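Local coordinates for protein putative oxidoreductase yhhX (Escherichia coli K-12, PDB 3F4L) that probably works as an NAD(P)-dependent dehydrogenase of the Gfo/Idh/MocA family, perhaps oxidising scyllo-inositol with NADP+, at residues 105-109 with 319-323; 132-137 with 291-296; 143-149 with 237-243; 250-254 with 295-299. One frame throughout, in Å; residues are numbered along the deposited sequence.

Interaction 1 of 4, residues 105-109 with 319-323; sequences AKELF and ESEVL
At the seam between the Rossmann domain and the C-terminal alpha/beta domain, Phe109 of helix 102-115 lies against Glu319, Val322 and Leu323 of helix 319-331. The local axes run nearly antiparallel (162°) and come no nearer than 10.9 Å, so side chains rather than backbones make the contact. The evidence for a CH-pi contact is direct: Glu319 CG sits 3.5 Å from the centroid of the Phe109 ring and 11° off its normal. With CG anti to the backbone N (chi1 -174°) and the rest of the chain extended, Glu319 is carried across that face, and its carboxylate stacks nearly parallel to the ring beside Phe109 CB. Helix 102-115 is the connection between the neighbouring parallel strands 91-94 and 119-121, a beta-alpha-beta crossover of the Rossmann fold, and Phe109 also touches Phe98 and Val119 of that domain. The ring edge is met by Val322, whose CB is 3.8 Å from Phe109 CZ and whose CG1 lies in the ring plane. One methyl of Leu323 lies between the helices: CD2 is 3.6 Å from Lys106 CG, where the two side chains cross at about a right angle, and 4.0 Å from Ala105 CB. No hydrogen bond links the two segments; the carboxylate of Glu319 has a long, weak ion pair with Lys113.

Interaction 2 of 4, residues 132-137 with 291-296; sequences LTAKKA and MKPEMG
The side chains of Thr133 and Met291 pass one another head to tail, and the Thr133 methyl CG2 rests 3.7 Å from the terminal CE of Met291, a selenomethionine. That CE also approaches Thr133 O at 3.5 Å because the Met291 chain bends at its last torsion (chi3 74°), while its selenium faces Ala137 CB at 4.1 Å. The other branch of Thr133 does polar work. Its chi1 of -52° turns OG1 to the side of its own backbone N, where it accepts from Glu294 N at 3.2 Å in a fairly straight bond (162°) and is also hydrogen-bonded to Ser129 O one helical turn back. A valine in its place would probably leave Glu294 N and Ser129 O without this shared partner and let the 291-296 loop drift from the helix. Glu294 bends at CG and lays its carboxylate across the Lys136 chain at about a right angle, with OE2 3.3 Å from Lys136 CD. Lys136 NZ remains 4.8 Å from Glu294 OE2, so any attraction between the opposite charges is probably modest. One residue before Thr133, Leu132 CB packs on Glu294 CB at 3.9 Å. Thr133, Ala137 and Met291 all touch Phe245 of strand 243-247, which places helix 129-140 against the mixed sheet where the chain leaves strand 286-291, a helix-on-sheet packing of the C-terminal alpha/beta domain.

Interaction 3 of 4, residues 143-149 with 237-243; sequences LGEIVEV and IVHGKKG
Strands 146-149 and 237-240 run antiparallel, their local axes 4.6 Å apart, and a classic beta bulge sets Val147 and Glu148 together opposite His239 in the mixed sheet of the C-terminal domain. The evidence is the shared acceptor: His239 O takes Val147 N at 2.9 Å and Glu148 N at 3.1 Å, both in its carbonyl plane, while His239 N returns a bond to Glu148 O (168°). The register moves by one residue, from the non-hydrogen-bonded pair of Ile146 and Gly240 to that of Val149 and Val238. Beyond the strand ends, Lys241 N donates to Glu145 O and Lys242 N to Leu143 O, the latter from well above the carbonyl plane. A beta carbon on Gly240 would clash with Leu143 O and sit tightly against the carbonyl oxygens of Gly144 and Glu145.

On the sheet face of Ile146, Val149 and Val238, the Val238 CG1 methyl is the meeting point: Leu143 CD2 reaches it at 3.6 Å, the side chains crossing at about a right angle, and Ile146 CG2 at 4.0 Å. Val149 continues this face onto helix 171-187. Glu148 and His239 occupy the opposite face, toward the second subunit, where Glu148 pairs with Lys224 and His239 packs on Tyr233, both of that subunit; His239 ND1 is bonded to Ser244. Glu145, its CG opposite the backbone N (chi1 -169°), runs extended alongside the equally extended Lys241, whose NZ also bonds Leu200 O of the second subunit; the salt bridge from Lys241 NZ to Glu145 OE1 spans 3.5 Å.

Interaction 4 of 4, residues 250-254 with 295-299; sequences IDQQE and MGDYG
One face of the Tyr298 ring carries the side-chain amide of Gln253, whose NE2 stands 3.5 Å above the plane, offset toward the rim; the carboxylate of Asp251 approaches the phenol end obliquely, its plane 31° from that of the ring. The extended Gln253 chain (chi2 176°) brings the amide out to the backbone of the other segment. There OE1 accepts from Tyr298 N at 3.0 Å, in the carbonyl plane and on a lone pair, so the same amide that lies over the ring also holds the backbone of Tyr298. Its rotation is fixed from the other end, because NE2 donates to Asp251 OD1 at 3.0 Å almost straight (167°), with OD1 close to the amide plane and met on its syn side; OD1 also accepts from Ser129 N. Asp251 OD2 meanwhile accepts from Gln253 N in a capping bond at the start of helix 253-258, and Asp297 OD1 makes a matching capping bond to Gly299 N ahead of helix 300-311, while its OD2 is in a salt bridge with Arg25. Gly296 leaves no space for a beta carbon beside Asp251 OD1 and Gln253 NE2.

A water completes the contact: it accepts from Glu254 N and donates to Asp251 OD2 and to Tyr298 OH, at 2.7 Å to each oxygen. A phenylalanine at Tyr298 would probably leave this water short of an acceptor and Asp128, which also bonds the hydroxyl, without that partner. Water and phenol thus bridge Asp251 OD2 and Asp128 OD1, which would probably ease the closeness of these two acids.

Read from the N terminus, the chain opens interaction 1 at 105-109 in the Rossmann domain and closes it last, at 319-323, so the other three contacts nest inside this long loop that joins the two domains. Interaction 2 opens at 132-137 and interaction 3 at 143-149, on the helix and strand that follow each other; 237-243 then closes interaction 3, nested within interaction 2, and the two touch where Ala137 O meets Leu143 CD1. Interaction 4 opens afterwards at 250-254. Interactions 2 and 4 close on the same loop, sharing Met295 and Gly296, with centres about 11 Å apart, so this loop is held successively by helix 129-140 and the start of helix 253-258.

Interaction 1 of 4, residues 105-109 with 319-323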
loop_
_atom_site.group_PDB
_atom_site.type_symbol
_atom_site.label_atom_id
_atom_site.label_comp_id
_atom_site.label_asym_id
_atom_site.label_seq_id
_atom_site.Cartn_x
_atom_site.Cartn_y
_atom_site.Cartn_z
ATOM N N ALA A 105 20.465 13.954 19.668
ATOM C CA ALA A 105 21.194 12.989 18.855
ATOM C C ALA A 105 22.400 13.699 18.254
ATOM O O ALA A 105 23.523 13.198 18.300
ATOM C CB ALA A 105 20.303 12.452 17.748
ATOM N N LYS A 106 22.162 14.882 17.700
ATOM C CA LYS A 106 23.237 15.649 17.093
ATOM C C LYS A 106 24.307 15.980 18.122
ATOM O O LYS A 106 25.490 16.010 17.800
ATOM C CB LYS A 106 22.682 16.932 16.466
ATOM C CG LYS A 106 21.763 16.664 15.281
ATOM C CD LYS A 106 21.347 17.945 14.567
ATOM C CE LYS A 106 20.559 17.607 13.316
ATOM N NZ LYS A 106 19.946 18.791 12.663
ATOM N N GLU A 107 23.884 16.213 19.361
ATOM C CA GLU A 107 24.803 16.537 20.449
ATOM C C GLU A 107 25.666 15.329 20.823
ATOM O O GLU A 107 26.853 15.462 21.129
ATOM C CB GLU A 107 24.014 16.995 21.672
ATOM C CG GLU A 107 24.867 17.598 22.769
ATOM C CD GLU A 107 24.033 18.083 23.937
ATOM O OE1 GLU A 107 22.945 18.653 23.688
ATOM O OE2 GLU A 107 24.465 17.905 25.096
ATOM N N LEU A 108 25.057 14.150 20.798
ATOM C CA LEU A 108 25.758 12.914 21.120
ATOM C C LEU A 108 26.859 12.636 20.084
ATOM O O LEU A 108 27.971 12.250 20.439
ATOM C CB LEU A 108 24.747 11.760 21.157
ATOM C CG LEU A 108 24.573 10.907 22.417
ATOM C CD1 LEU A 108 24.570 11.754 23.677
ATOM C CD2 LEU A 108 23.280 10.121 22.294
ATOM N N PHE A 109 26.550 12.839 18.805
ATOM C CA PHE A 109 27.526 12.608 17.745
ATOM C C PHE A 109 28.694 13.604 17.818
ATOM O O PHE A 109 29.852 13.226 17.625
ATOM C CB PHE A 109 26.849 12.693 16.371
ATOM C CG PHE A 109 25.900 11.565 16.087
ATOM C CD1 PHE A 109 26.345 10.243 16.108
ATOM C CD2 PHE A 109 24.576 11.820 15.762
ATOM C CE1 PHE A 109 25.482 9.194 15.803
ATOM C CE2 PHE A 109 23.703 10.781 15.456
ATOM C CZ PHE A 109 24.159 9.463 15.476
ATOM N N GLU A 319 25.829 8.082 10.572
ATOM C CA GLU A 319 25.253 9.173 11.360
ATOM C C GLU A 319 24.031 9.769 10.655
ATOM O O GLU A 319 22.990 9.987 11.277
ATOM C CB GLU A 319 26.319 10.265 11.591
ATOM C CG GLU A 319 25.911 11.408 12.531
ATOM C CD GLU A 319 27.025 12.455 12.711
ATOM O OE1 GLU A 319 28.181 12.050 12.972
ATOM O OE2 GLU A 319 26.746 13.676 12.602
ATOM N N SER A 320 24.159 10.025 9.354
ATOM C CA SER A 320 23.067 10.607 8.580
ATOM C C SER A 320 21.808 9.746 8.583
ATOM O O SER A 320 20.701 10.267 8.548
ATOM C CB SER A 320 23.503 10.863 7.131
ATOM O OG SER A 320 23.832 9.661 6.456
ATOM N N GLU A 321 21.973 8.430 8.619
ATOM C CA GLU A 321 20.818 7.535 8.638
ATOM C C GLU A 321 20.078 7.676 9.965
ATOM O O GLU A 321 18.850 7.636 10.021
ATOM C CB GLU A 321 21.273 6.083 8.441
ATOM C CG GLU A 321 22.048 5.885 7.143
ATOM C CD GLU A 321 22.570 4.470 6.956
ATOM O OE1 GLU A 321 23.221 3.932 7.872
ATOM O OE2 GLU A 321 22.341 3.894 5.876
ATOM N N VAL A 322 20.830 7.855 11.041
ATOM C CA VAL A 322 20.222 7.996 12.354
ATOM C C VAL A 322 19.444 9.304 12.434
ATOM O O VAL A 322 18.310 9.324 12.894
ATOM C CB VAL A 322 21.294 7.958 13.468
ATOM C CG1 VAL A 322 20.646 8.099 14.827
ATOM C CG2 VAL A 322 22.063 6.658 13.384
ATOM N N LEU A 323 20.049 10.395 11.969
ATOM C CA LEU A 323 19.392 11.697 12.013
ATOM C C LEU A 323 18.158 11.743 11.105
ATOM O O LEU A 323 17.151 12.373 11.440
ATOM C CB LEU A 323 20.381 12.796 11.614
ATOM C CG LEU A 323 21.559 13.002 12.579
ATOM C CD1 LEU A 323 22.508 14.066 12.040
ATOM C CD2 LEU A 323 21.027 13.405 13.936
#

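Interaction 2 of 4, residues 132-137 with 291-296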
loop_
_atom_site.group_PDB
_atom_site.type_symbol
_atom_site.label_atom_id
_atom_site.label_comp_id
_atom_site.label_asym_id
_atom_site.label_seq_id
_atom_site.Cartn_x
_atom_site.Cartn_y
_atom_site.Cartn_z
ATOM N N LEU A 132 17.399 -9.117 4.644
ATOM C CA LEU A 132 18.611 -9.436 3.892
ATOM C C LEU A 132 18.316 -10.104 2.552
ATOM O O LEU A 132 19.054 -9.906 1.583
ATOM C CB LEU A 132 19.550 -10.322 4.711
ATOM C CG LEU A 132 20.194 -9.716 5.964
ATOM C CD1 LEU A 132 20.993 -10.792 6.676
ATOM C CD2 LEU A 132 21.086 -8.536 5.597
ATOM N N THR A 133 17.250 -10.898 2.491
ATOM C CA THR A 133 16.894 -11.555 1.240
ATOM C C THR A 133 16.412 -10.487 0.251
ATOM O O THR A 133 16.770 -10.511 -0.914
ATOM C CB THR A 133 15.768 -12.617 1.431
ATOM O OG1 THR A 133 16.125 -13.526 2.482
ATOM C CG2 THR A 133 15.580 -13.423 0.144
ATOM N N ALA A 134 15.600 -9.548 0.722
ATOM C CA ALA A 134 15.105 -8.489 -0.147
ATOM C C ALA A 134 16.286 -7.631 -0.632
ATOM O O ALA A 134 16.338 -7.229 -1.798
ATOM C CB ALA A 134 14.101 -7.631 0.600
ATOM N N LYS A 135 17.232 -7.368 0.269
ATOM C CA LYS A 135 18.418 -6.578 -0.059
ATOM C C LYS A 135 19.206 -7.304 -1.153
ATOM O O LYS A 135 19.643 -6.691 -2.129
ATOM C CB LYS A 135 19.289 -6.391 1.201
ATOM C CG LYS A 135 20.531 -5.509 1.024
ATOM C CD LYS A 135 21.201 -5.195 2.373
ATOM C CE LYS A 135 22.545 -4.465 2.217
ATOM N NZ LYS A 135 23.520 -5.296 1.446
ATOM N N LYS A 136 19.378 -8.612 -0.998
ATOM C CA LYS A 136 20.114 -9.382 -1.988
ATOM C C LYS A 136 19.400 -9.277 -3.333
ATOM O O LYS A 136 20.037 -9.042 -4.364
ATOM C CB LYS A 136 20.225 -10.848 -1.549
ATOM C CG LYS A 136 20.998 -11.738 -2.525
ATOM C CD LYS A 136 21.057 -13.170 -2.018
ATOM C CE LYS A 136 21.550 -14.138 -3.095
ATOM N NZ LYS A 136 20.555 -14.279 -4.215
ATOM N N ALA A 137 18.078 -9.441 -3.319
ATOM C CA ALA A 137 17.295 -9.342 -4.545
ATOM C C ALA A 137 17.494 -7.962 -5.173
ATOM O O ALA A 137 17.776 -7.850 -6.367
ATOM C CB ALA A 137 15.809 -9.577 -4.255
HETATM N N MSE A 291 14.348 -18.069 -3.728
HETATM C CA MSE A 291 15.548 -17.802 -2.939
HETATM C C MSE A 291 15.418 -18.302 -1.509
HETATM O O MSE A 291 14.413 -18.046 -0.837
HETATM C CB MSE A 291 15.818 -16.294 -2.878
HETATM C CG MSE A 291 16.111 -15.621 -4.198
HETATM SE SE MSE A 291 15.826 -13.698 -4.066
HETATM C CE MSE A 291 17.398 -13.208 -3.041
ATOM N N LYS A 292 16.437 -19.008 -1.039
ATOM C CA LYS A 292 16.426 -19.491 0.333
ATOM C C LYS A 292 16.784 -18.272 1.185
ATOM O O LYS A 292 17.716 -17.540 0.863
ATOM C CB LYS A 292 17.459 -20.608 0.508
ATOM C CG LYS A 292 17.385 -21.314 1.850
ATOM C CD LYS A 292 17.997 -22.712 1.779
ATOM C CE LYS A 292 19.455 -22.670 1.336
ATOM N NZ LYS A 292 20.296 -21.912 2.302
ATOM N N PRO A 293 16.038 -18.031 2.272
ATOM C CA PRO A 293 16.302 -16.885 3.146
ATOM C C PRO A 293 17.762 -16.778 3.553
ATOM O O PRO A 293 18.368 -17.766 3.958
ATOM C CB PRO A 293 15.414 -17.156 4.351
ATOM C CG PRO A 293 14.282 -17.921 3.774
ATOM C CD PRO A 293 14.973 -18.877 2.841
ATOM N N GLU A 294 18.324 -15.582 3.432
ATOM C CA GLU A 294 19.699 -15.358 3.846
ATOM C C GLU A 294 19.641 -15.532 5.356
ATOM O O GLU A 294 18.619 -15.227 5.965
ATOM C CB GLU A 294 20.140 -13.938 3.487
ATOM C CG GLU A 294 20.233 -13.678 1.993
ATOM C CD GLU A 294 21.317 -14.508 1.323
ATOM O OE1 GLU A 294 22.507 -14.351 1.680
ATOM O OE2 GLU A 294 20.978 -15.320 0.437
HETATM N N MSE A 295 20.711 -16.033 5.964
HETATM C CA MSE A 295 20.712 -16.243 7.411
HETATM C C MSE A 295 20.833 -14.936 8.192
HETATM O O MSE A 295 21.736 -14.130 7.948
HETATM C CB MSE A 295 21.858 -17.169 7.812
HETATM C CG MSE A 295 21.764 -17.686 9.245
HETATM SE SE MSE A 295 23.474 -18.333 9.910
HETATM C CE MSE A 295 23.569 -17.319 11.562
ATOM N N GLY A 296 19.922 -14.735 9.135
ATOM C CA GLY A 296 19.950 -13.530 9.944
ATOM C C GLY A 296 20.731 -13.774 11.224
ATOM O O GLY A 296 20.765 -14.903 11.729
#

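Interaction 3 of 4, residues 143-149 with 237-243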
loop_
_atom_site.group_PDB
_atom_site.type_symbol
_atom_site.label_atom_id
_atom_site.label_comp_id
_atom_site.label_asym_id
_atom_site.label_seq_id
_atom_site.Cartn_x
_atom_site.Cartn_y
_atom_site.Cartn_z
ATOM N N LEU A 143 15.969 -7.258 -11.016
ATOM C CA LEU A 143 14.698 -6.541 -11.053
ATOM C C LEU A 143 14.788 -5.259 -11.874
ATOM O O LEU A 143 13.767 -4.649 -12.200
ATOM C CB LEU A 143 14.255 -6.191 -9.629
ATOM C CG LEU A 143 13.955 -7.327 -8.640
ATOM C CD1 LEU A 143 15.091 -8.330 -8.621
ATOM C CD2 LEU A 143 13.772 -6.738 -7.253
ATOM N N GLY A 144 16.012 -4.847 -12.192
ATOM C CA GLY A 144 16.193 -3.630 -12.961
ATOM C C GLY A 144 15.936 -2.434 -12.065
ATOM O O GLY A 144 15.930 -2.570 -10.843
ATOM N N GLU A 145 15.699 -1.266 -12.654
ATOM C CA GLU A 145 15.460 -0.072 -11.851
ATOM C C GLU A 145 14.307 -0.274 -10.861
ATOM O O GLU A 145 13.181 -0.580 -11.253
ATOM C CB GLU A 145 15.161 1.129 -12.750
ATOM C CG GLU A 145 15.160 2.446 -11.990
ATOM C CD GLU A 145 14.587 3.584 -12.799
ATOM O OE1 GLU A 145 15.006 3.753 -13.966
ATOM O OE2 GLU A 145 13.717 4.312 -12.269
ATOM N N ILE A 146 14.595 -0.090 -9.575
ATOM C CA ILE A 146 13.573 -0.278 -8.547
ATOM C C ILE A 146 12.595 0.890 -8.497
ATOM O O ILE A 146 13.009 2.041 -8.466
ATOM C CB ILE A 146 14.223 -0.440 -7.161
ATOM C CG1 ILE A 146 15.265 -1.561 -7.218
ATOM C CG2 ILE A 146 13.150 -0.711 -6.103
ATOM C CD1 ILE A 146 14.708 -2.878 -7.737
ATOM N N VAL A 147 11.301 0.594 -8.490
ATOM C CA VAL A 147 10.312 1.653 -8.433
ATOM C C VAL A 147 9.442 1.596 -7.184
ATOM O O VAL A 147 8.866 2.603 -6.791
ATOM C CB VAL A 147 9.421 1.664 -9.693
ATOM C CG1 VAL A 147 10.270 2.016 -10.902
ATOM C CG2 VAL A 147 8.750 0.310 -9.882
ATOM N N GLU A 148 9.353 0.429 -6.548
ATOM C CA GLU A 148 8.551 0.339 -5.344
ATOM C C GLU A 148 9.000 -0.750 -4.376
ATOM O O GLU A 148 9.372 -1.851 -4.776
ATOM C CB GLU A 148 7.069 0.145 -5.691
ATOM C CG GLU A 148 6.148 0.355 -4.484
ATOM C CD GLU A 148 4.799 0.969 -4.850
ATOM O OE1 GLU A 148 4.784 1.956 -5.614
ATOM O OE2 GLU A 148 3.759 0.479 -4.358
ATOM N N VAL A 149 8.975 -0.401 -3.097
ATOM C CA VAL A 149 9.348 -1.306 -2.020
ATOM C C VAL A 149 8.228 -1.173 -0.997
ATOM O O VAL A 149 7.745 -0.070 -0.728
ATOM C CB VAL A 149 10.713 -0.900 -1.385
ATOM C CG1 VAL A 149 11.025 -1.774 -0.154
ATOM C CG2 VAL A 149 11.826 -1.062 -2.408
ATOM N N ILE A 237 7.822 -6.568 -0.428
ATOM C CA ILE A 237 7.418 -6.591 -1.826
ATOM C C ILE A 237 8.357 -5.593 -2.491
ATOM O O ILE A 237 8.556 -4.500 -1.969
ATOM C CB ILE A 237 5.978 -6.085 -2.037
ATOM C CG1 ILE A 237 4.976 -7.020 -1.363
ATOM C CG2 ILE A 237 5.676 -6.007 -3.537
ATOM C CD1 ILE A 237 3.545 -6.565 -1.526
ATOM N N VAL A 238 8.953 -5.974 -3.614
ATOM C CA VAL A 238 9.848 -5.074 -4.345
ATOM C C VAL A 238 9.497 -5.194 -5.823
ATOM O O VAL A 238 9.432 -6.302 -6.359
ATOM C CB VAL A 238 11.336 -5.462 -4.186
ATOM C CG1 VAL A 238 12.212 -4.478 -4.973
ATOM C CG2 VAL A 238 11.733 -5.465 -2.724
ATOM N N HIS A 239 9.254 -4.063 -6.470
ATOM C CA HIS A 239 8.922 -4.060 -7.890
ATOM C C HIS A 239 9.934 -3.196 -8.617
ATOM O O HIS A 239 10.205 -2.073 -8.198
ATOM C CB HIS A 239 7.499 -3.505 -8.128
ATOM C CG HIS A 239 6.411 -4.424 -7.666
ATOM N ND1 HIS A 239 6.267 -5.708 -8.146
ATOM C CD2 HIS A 239 5.434 -4.259 -6.743
ATOM C CE1 HIS A 239 5.254 -6.295 -7.538
ATOM N NE2 HIS A 239 4.730 -5.436 -6.680
ATOM N N GLY A 240 10.491 -3.744 -9.694
ATOM C CA GLY A 240 11.459 -3.034 -10.507
ATOM C C GLY A 240 10.954 -3.055 -11.942
ATOM O O GLY A 240 9.926 -3.653 -12.225
ATOM N N LYS A 241 11.670 -2.421 -12.858
ATOM C CA LYS A 241 11.221 -2.393 -14.246
ATOM C C LYS A 241 11.339 -3.742 -14.969
ATOM O O LYS A 241 10.640 -3.985 -15.957
ATOM C CB LYS A 241 11.970 -1.298 -15.008
ATOM C CG LYS A 241 11.547 0.106 -14.575
ATOM C CD LYS A 241 12.174 1.176 -15.443
ATOM C CE LYS A 241 11.586 2.537 -15.138
ATOM N NZ LYS A 241 12.168 3.568 -16.035
ATOM N N LYS A 242 12.189 -4.631 -14.465
ATOM C CA LYS A 242 12.362 -5.935 -15.097
ATOM C C LYS A 242 11.731 -7.085 -14.318
ATOM O O LYS A 242 11.740 -8.226 -14.784
ATOM C CB LYS A 242 13.846 -6.233 -15.307
ATOM C CG LYS A 242 14.622 -5.157 -16.058
ATOM C CD LYS A 242 16.102 -5.539 -16.147
ATOM C CE LYS A 242 16.978 -4.383 -16.650
ATOM N NZ LYS A 242 16.653 -3.996 -18.055
ATOM N N GLY A 243 11.180 -6.806 -13.141
ATOM C CA GLY A 243 10.582 -7.890 -12.376
ATOM C C GLY A 243 10.157 -7.565 -10.957
ATOM O O GLY A 243 10.150 -6.408 -10.545
#

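Interaction 4 of 4, residues 250-254 with 295-299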
loop_
_atom_site.group_PDB
_atom_site.type_symbol
_atom_site.label_atom_id
_atom_site.label_comp_id
_atom_site.label_asym_id
_atom_site.label_seq_id
_atom_site.Cartn_x
_atom_site.Cartn_y
_atom_site.Cartn_z
ATOM N N ILE A 250 8.633 -13.469 8.399
ATOM C CA ILE A 250 9.630 -12.600 9.004
ATOM C C ILE A 250 10.761 -13.432 9.599
ATOM O O ILE A 250 10.615 -14.641 9.812
ATOM C CB ILE A 250 8.986 -11.725 10.113
ATOM C CG1 ILE A 250 9.997 -10.706 10.654
ATOM C CG2 ILE A 250 8.469 -12.609 11.250
ATOM C CD1 ILE A 250 9.342 -9.632 11.519
ATOM N N ASP A 251 11.892 -12.775 9.841
ATOM C CA ASP A 251 13.058 -13.413 10.439
ATOM C C ASP A 251 12.579 -14.200 11.661
ATOM O O ASP A 251 11.757 -13.705 12.422
ATOM C CB ASP A 251 14.041 -12.337 10.871
ATOM C CG ASP A 251 15.242 -12.903 11.564
ATOM O OD1 ASP A 251 16.259 -13.135 10.890
ATOM O OD2 ASP A 251 15.158 -13.116 12.794
ATOM N N GLN A 252 13.110 -15.406 11.854
ATOM C CA GLN A 252 12.691 -16.272 12.950
ATOM C C GLN A 252 13.504 -16.267 14.255
ATOM O O GLN A 252 13.198 -17.034 15.168
ATOM C CB GLN A 252 12.591 -17.714 12.430
ATOM C CG GLN A 252 11.485 -17.917 11.399
ATOM C CD GLN A 252 10.107 -17.709 12.003
ATOM O OE1 GLN A 252 9.706 -18.429 12.924
ATOM N NE2 GLN A 252 9.377 -16.718 11.501
ATOM N N GLN A 253 14.525 -15.422 14.351
ATOM C CA GLN A 253 15.338 -15.352 15.565
ATOM C C GLN A 253 14.499 -15.047 16.803
ATOM O O GLN A 253 14.691 -15.664 17.845
ATOM C CB GLN A 253 16.426 -14.277 15.432
ATOM C CG GLN A 253 17.424 -14.543 14.342
ATOM C CD GLN A 253 18.417 -13.420 14.185
ATOM O OE1 GLN A 253 19.342 -13.256 14.996
ATOM N NE2 GLN A 253 18.231 -12.627 13.138
ATOM N N GLU A 254 13.572 -14.101 16.700
ATOM C CA GLU A 254 12.750 -13.755 17.854
ATOM C C GLU A 254 11.876 -14.930 18.266
ATOM O O GLU A 254 11.689 -15.192 19.461
ATOM C CB GLU A 254 11.865 -12.543 17.557
ATOM C CG GLU A 254 11.121 -12.021 18.783
ATOM C CD GLU A 254 10.105 -10.934 18.449
ATOM O OE1 GLU A 254 10.443 -10.017 17.668
ATOM O OE2 GLU A 254 8.971 -10.992 18.974
HETATM N N MSE A 295 20.711 -16.033 5.964
HETATM C CA MSE A 295 20.712 -16.243 7.411
HETATM C C MSE A 295 20.833 -14.936 8.192
HETATM O O MSE A 295 21.736 -14.130 7.948
HETATM C CB MSE A 295 21.858 -17.169 7.812
HETATM C CG MSE A 295 21.764 -17.686 9.245
HETATM SE SE MSE A 295 23.474 -18.333 9.910
HETATM C CE MSE A 295 23.569 -17.319 11.562
ATOM N N GLY A 296 19.922 -14.735 9.135
ATOM C CA GLY A 296 19.950 -13.530 9.944
ATOM C C GLY A 296 20.731 -13.774 11.224
ATOM O O GLY A 296 20.765 -14.903 11.729
ATOM N N ASP A 297 21.357 -12.725 11.750
ATOM C CA ASP A 297 22.138 -12.845 12.977
ATOM C C ASP A 297 22.321 -11.471 13.624
ATOM O O ASP A 297 23.146 -10.665 13.172
ATOM C CB ASP A 297 23.497 -13.489 12.659
ATOM C CG ASP A 297 24.378 -13.661 13.891
ATOM O OD1 ASP A 297 23.869 -13.542 15.023
ATOM O OD2 ASP A 297 25.588 -13.928 13.727
ATOM N N TYR A 298 21.553 -11.208 14.683
ATOM C CA TYR A 298 21.632 -9.917 15.366
ATOM C C TYR A 298 23.014 -9.638 15.945
ATOM O O TYR A 298 23.362 -8.485 16.203
ATOM C CB TYR A 298 20.590 -9.829 16.484
ATOM C CG TYR A 298 19.163 -9.894 15.995
ATOM C CD1 TYR A 298 18.810 -9.369 14.751
ATOM C CD2 TYR A 298 18.151 -10.430 16.794
ATOM C CE1 TYR A 298 17.486 -9.370 14.315
ATOM C CE2 TYR A 298 16.814 -10.435 16.364
ATOM C CZ TYR A 298 16.496 -9.903 15.124
ATOM O OH TYR A 298 15.186 -9.884 14.687
ATOM N N GLY A 299 23.797 -10.699 16.126
ATOM C CA GLY A 299 25.132 -10.558 16.678
ATOM C C GLY A 299 26.097 -9.895 15.719
ATOM O O GLY A 299 27.208 -9.518 16.100
HETATM O O HOH W 1 13.543 -11.965 14.647
#